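NIPSNAP domain protein (Burkholderia xenovorans, PDB 5K9F) is of unknown function but belongs to the NipSnap family, whose dimeric alpha-beta barrel fold encloses a pocket that here holds oxamic acid. Local coordinates at residues A[25-34]-A[84-95]. Numbering follows the deposited sequence. Where two conformers were deposited one is given.
Sequences TFLSLYEAEG and WKSFVGRAGSMI. With OXM (oxamic acid), chain B.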
loop_
_atom_site.group_PDB
_atom_site.type_symbol
_atom_site.label_atom_id
_atom_site.label_comp_id
_atom_site.label_asym_id
_atom_site.label_seq_id
_atom_site.Cartn_x
_atom_site.Cartn_y
_atom_site.Cartn_z
ATOM N N THR A 25 -21.840 -16.282 -5.007
ATOM C CA THR A 25 -22.277 -16.470 -6.388
ATOM C C THR A 25 -21.131 -16.972 -7.258
ATOM O O THR A 25 -21.308 -17.898 -8.066
ATOM C CB THR A 25 -22.827 -15.156 -6.945
ATOM O OG1 THR A 25 -23.967 -14.751 -6.180
ATOM C CG2 THR A 25 -23.243 -15.313 -8.398
ATOM N N PHE A 26 -19.947 -16.376 -7.097
ATOM C CA PHE A 26 -18.785 -16.797 -7.874
ATOM C C PHE A 26 -18.427 -18.247 -7.576
ATOM O O PHE A 26 -18.194 -19.042 -8.496
ATOM C CB PHE A 26 -17.594 -15.876 -7.582
ATOM C CG PHE A 26 -16.352 -16.228 -8.356
ATOM C CD1 PHE A 26 -15.440 -17.146 -7.853
ATOM C CD2 PHE A 26 -16.100 -15.644 -9.589
ATOM C CE1 PHE A 26 -14.314 -17.486 -8.562
ATOM C CE2 PHE A 26 -14.966 -15.969 -10.306
ATOM C CZ PHE A 26 -14.068 -16.898 -9.794
ATOM N N LEU A 27 -18.368 -18.608 -6.292
ATOM C CA LEU A 27 -17.946 -19.961 -5.934
ATOM C C LEU A 27 -18.941 -21.003 -6.428
ATOM O O LEU A 27 -18.542 -22.089 -6.849
ATOM C CB LEU A 27 -17.756 -20.080 -4.419
ATOM C CG LEU A 27 -16.539 -19.320 -3.882
ATOM C CD1 LEU A 27 -16.502 -19.429 -2.359
ATOM C CD2 LEU A 27 -15.243 -19.837 -4.510
ATOM N N SER A 28 -20.237 -20.694 -6.370
ATOM C CA SER A 28 -21.238 -21.627 -6.880
ATOM C C SER A 28 -21.121 -21.798 -8.387
ATOM O O SER A 28 -21.206 -22.924 -8.899
ATOM C CB SER A 28 -22.638 -21.147 -6.507
ATOM O OG SER A 28 -22.845 -21.255 -5.114
ATOM N N LEU A 29 -20.948 -20.694 -9.113
ATOM C CA LEU A 29 -20.826 -20.761 -10.566
ATOM C C LEU A 29 -19.548 -21.481 -10.975
ATOM O O LEU A 29 -19.561 -22.304 -11.902
ATOM C CB LEU A 29 -20.861 -19.347 -11.145
ATOM C CG LEU A 29 -20.888 -19.176 -12.661
ATOM C CD1 LEU A 29 -22.132 -19.794 -13.274
ATOM C CD2 LEU A 29 -20.813 -17.689 -12.979
ATOM N N TYR A 30 -18.440 -21.190 -10.288
ATOM C CA TYR A 30 -17.178 -21.868 -10.569
ATOM C C TYR A 30 -17.288 -23.370 -10.322
ATOM O O TYR A 30 -16.874 -24.182 -11.160
ATOM C CB TYR A 30 -16.055 -21.252 -9.717
ATOM C CG TYR A 30 -14.736 -21.993 -9.860
ATOM C CD1 TYR A 30 -13.963 -21.861 -11.007
ATOM C CD2 TYR A 30 -14.283 -22.850 -8.861
ATOM C CE1 TYR A 30 -12.763 -22.545 -11.144
ATOM C CE2 TYR A 30 -13.090 -23.541 -8.991
ATOM C CZ TYR A 30 -12.329 -23.376 -10.132
ATOM O OH TYR A 30 -11.134 -24.061 -10.261
ATOM N N GLU A 31 -17.847 -23.769 -9.175
ATOM C CA GLU A 31 -17.925 -25.202 -8.893
ATOM C C GLU A 31 -18.759 -25.916 -9.945
ATOM O O GLU A 31 -18.448 -27.049 -10.343
ATOM C CB GLU A 31 -18.499 -25.455 -7.497
ATOM C CG GLU A 31 -18.476 -26.939 -7.118
ATOM C CD GLU A 31 -18.984 -27.228 -5.711
ATOM O OE1 GLU A 31 -19.298 -26.282 -4.960
ATOM O OE2 GLU A 31 -19.072 -28.425 -5.356
ATOM N N ALA A 32 -19.815 -25.261 -10.429
ATOM C CA ALA A 32 -20.705 -25.915 -11.379
ATOM C C ALA A 32 -20.143 -25.937 -12.796
ATOM O O ALA A 32 -20.407 -26.888 -13.544
ATOM C CB ALA A 32 -22.069 -25.222 -11.375
ATOM N N GLU A 33 -19.375 -24.915 -13.188
ATOM C CA GLU A 33 -19.018 -24.712 -14.589
ATOM C C GLU A 33 -17.526 -24.585 -14.870
ATOM O O GLU A 33 -17.137 -24.714 -16.039
ATOM C CB GLU A 33 -19.712 -23.456 -15.141
ATOM C CG GLU A 33 -21.222 -23.446 -14.967
ATOM C CD GLU A 33 -21.889 -22.297 -15.704
ATOM O OE1 GLU A 33 -21.172 -21.531 -16.381
ATOM O OE2 GLU A 33 -23.129 -22.161 -15.609
ATOM N N GLY A 34 -16.683 -24.342 -13.866
ATOM C CA GLY A 34 -15.275 -24.073 -14.110
ATOM C C GLY A 34 -14.286 -25.026 -13.459
ATOM O O GLY A 34 -13.199 -25.254 -13.999
ATOM N N TRP A 84 -13.932 -23.359 -21.231
ATOM C CA TRP A 84 -13.368 -22.415 -20.273
ATOM C C TRP A 84 -13.681 -20.983 -20.680
ATOM O O TRP A 84 -14.059 -20.152 -19.843
ATOM C CB TRP A 84 -11.859 -22.618 -20.148
ATOM C CG TRP A 84 -11.226 -21.663 -19.168
ATOM C CD1 TRP A 84 -10.365 -20.642 -19.456
ATOM C CD2 TRP A 84 -11.398 -21.655 -17.740
ATOM N NE1 TRP A 84 -9.993 -20.001 -18.296
ATOM C CE2 TRP A 84 -10.605 -20.611 -17.230
ATOM C CE3 TRP A 84 -12.130 -22.447 -16.846
ATOM C CZ2 TRP A 84 -10.539 -20.316 -15.859
ATOM C CZ3 TRP A 84 -12.061 -22.159 -15.485
ATOM C CH2 TRP A 84 -11.271 -21.102 -15.007
ATOM N N LYS A 85 -13.504 -20.671 -21.962
ATOM C CA LYS A 85 -13.811 -19.330 -22.455
ATOM C C LYS A 85 -15.253 -18.956 -22.148
ATOM O O LYS A 85 -15.540 -17.815 -21.759
ATOM C CB LYS A 85 -13.544 -19.247 -23.958
ATOM C CG LYS A 85 -12.076 -19.290 -24.355
ATOM C CD LYS A 85 -11.945 -19.263 -25.878
ATOM C CE LYS A 85 -10.496 -19.278 -26.325
ATOM N NZ LYS A 85 -10.392 -19.308 -27.816
ATOM N N SER A 86 -16.176 -19.906 -22.307
ATOM C CA SER A 86 -17.577 -19.634 -22.005
ATOM C C SER A 86 -17.762 -19.309 -20.531
ATOM O O SER A 86 -18.442 -18.338 -20.177
ATOM C CB SER A 86 -18.445 -20.829 -22.405
ATOM O OG SER A 86 -18.494 -20.969 -23.811
ATOM N N PHE A 87 -17.156 -20.111 -19.653
ATOM C CA PHE A 87 -17.263 -19.843 -18.224
ATOM C C PHE A 87 -16.659 -18.491 -17.866
ATOM O O PHE A 87 -17.237 -17.734 -17.075
ATOM C CB PHE A 87 -16.589 -20.956 -17.419
ATOM C CG PHE A 87 -16.296 -20.568 -16.004
ATOM C CD1 PHE A 87 -17.320 -20.475 -15.070
ATOM C CD2 PHE A 87 -15.004 -20.258 -15.605
ATOM C CE1 PHE A 87 -17.050 -20.093 -13.771
ATOM C CE2 PHE A 87 -14.734 -19.869 -14.306
ATOM C CZ PHE A 87 -15.760 -19.791 -13.389
ATOM N N VAL A 88 -15.493 -18.167 -18.433
ATOM C CA VAL A 88 -14.882 -16.873 -18.135
ATOM C C VAL A 88 -15.815 -15.739 -18.546
ATOM O O VAL A 88 -15.924 -14.723 -17.845
ATOM C CB VAL A 88 -13.508 -16.761 -18.823
ATOM C CG1 VAL A 88 -13.017 -15.323 -18.800
ATOM C CG2 VAL A 88 -12.516 -17.665 -18.131
ATOM N N GLY A 89 -16.519 -15.910 -19.668
ATOM C CA GLY A 89 -17.490 -14.910 -20.090
ATOM C C GLY A 89 -18.617 -14.726 -19.090
ATOM O O GLY A 89 -19.062 -13.603 -18.842
ATOM N N ARG A 90 -19.076 -15.821 -18.482
ATOM C CA ARG A 90 -20.199 -15.742 -17.553
ATOM C C ARG A 90 -19.776 -15.282 -16.162
ATOM O O ARG A 90 -20.559 -14.617 -15.472
ATOM C CB ARG A 90 -20.903 -17.098 -17.459
ATOM C CG ARG A 90 -21.529 -17.566 -18.769
ATOM C CD ARG A 90 -22.343 -18.842 -18.586
ATOM N NE ARG A 90 -21.508 -20.003 -18.294
ATOM C CZ ARG A 90 -20.954 -20.781 -19.220
ATOM N NH1 ARG A 90 -21.144 -20.519 -20.505
ATOM N NH2 ARG A 90 -20.209 -21.821 -18.860
ATOM N N ALA A 91 -18.562 -15.621 -15.727
ATOM C CA ALA A 91 -18.120 -15.296 -14.376
ATOM C C ALA A 91 -17.283 -14.031 -14.297
ATOM O O ALA A 91 -17.130 -13.476 -13.202
ATOM C CB ALA A 91 -17.303 -16.457 -13.791
ATOM N N GLY A 92 -16.758 -13.556 -15.427
ATOM C CA GLY A 92 -15.689 -12.573 -15.386
ATOM C C GLY A 92 -16.098 -11.231 -14.822
ATOM O O GLY A 92 -15.278 -10.547 -14.205
ATOM N N SER A 93 -17.363 -10.837 -15.008
ATOM C CA SER A 93 -17.800 -9.525 -14.550
ATOM C C SER A 93 -17.727 -9.384 -13.031
ATOM O O SER A 93 -17.725 -8.254 -12.529
ATOM C CB SER A 93 -19.221 -9.223 -15.044
ATOM O OG SER A 93 -20.219 -9.923 -14.318
ATOM N N MET A 94 -17.653 -10.490 -12.286
ATOM C CA MET A 94 -17.519 -10.384 -10.839
ATOM C C MET A 94 -16.099 -10.045 -10.404
ATOM O O MET A 94 -15.895 -9.667 -9.250
ATOM C CB MET A 94 -17.970 -11.692 -10.165
ATOM C CG MET A 94 -19.471 -11.901 -10.232
ATOM S SD MET A 94 -19.998 -13.471 -9.503
ATOM C CE MET A 94 -19.908 -14.539 -10.924
ATOM N N ILE A 95 -15.115 -10.152 -11.295
ATOM C CA ILE A 95 -13.715 -9.993 -10.910
ATOM C C ILE A 95 -13.281 -8.543 -11.116
ATOM O O ILE A 95 -13.345 -8.014 -12.234
ATOM C CB ILE A 95 -12.817 -10.950 -11.700
ATOM C CG1 ILE A 95 -13.159 -12.397 -11.351
ATOM C CG2 ILE A 95 -11.360 -10.680 -11.378
ATOM C CD1 ILE A 95 -12.359 -13.387 -12.162
HETATM C C1 OXM B . -10.947 -17.916 -13.059
HETATM N N1 OXM B . -9.630 -18.085 -13.018
HETATM O O1 OXM B . -11.747 -18.607 -12.391
HETATM C C2 OXM B . -11.532 -16.857 -13.902
HETATM O O2 OXM B . -12.772 -16.679 -13.833
HETATM O O3 OXM B . -10.806 -16.160 -14.649
#
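Phe87 reaches across to Tyr30, Leu29 and Gly34 where helices 25-33 and 84-91 run nearly antiparallel (166°) with their axes 10.7 Å apart. Its CG stands anti to the backbone N (chi1 163°), which sends the ring across to the other segment, where Gly34 CA, just past the end of helix 25-33, sits over one face almost on the ring normal, a CH-pi contact of 4.0 Å to the centroid. The rim of the ring meets the first helix: CZ lies 3.6 Å from Tyr30 CD1, near the plane of the tyrosine and at its edge, the two rings being inclined at 57°, while CE1 passes Leu29 CG. Tyr30 in turn stacks on Tyr48, and its hydroxyl is hydrogen-bonded to Gln38.

Toward the start of helix 25-33, Leu29 CD2 packs on Ala91 CB at 3.8 Å and on Met94 CE. The methionine chain, bent at its last torsion, lays SD 3.9 Å from Phe26 CB and close to Thr25 CG2. Beside Phe87, Glu33 and Arg90 form a salt bridge: Glu33 OE1 faces both NE and NH2 of Arg90, the NH2 bond weak and the very short NE length doubtful, because the arginine has a second conformer.

Phe26, Trp84, Phe87 and Ile95 also converge on oxamic acid. Its O1 sits 3.6 Å from Trp84 CH2 and near the ring planes of Phe26 and Phe87 at their edges, and Ile95 CD1 approaches O2. With Tyr16 and Gln38 they form a largely aromatic pocket between the helices and the antiparallel sheet, consistent with the ligand cavity of the dimeric alpha-beta barrel (ferredoxin-like) fold.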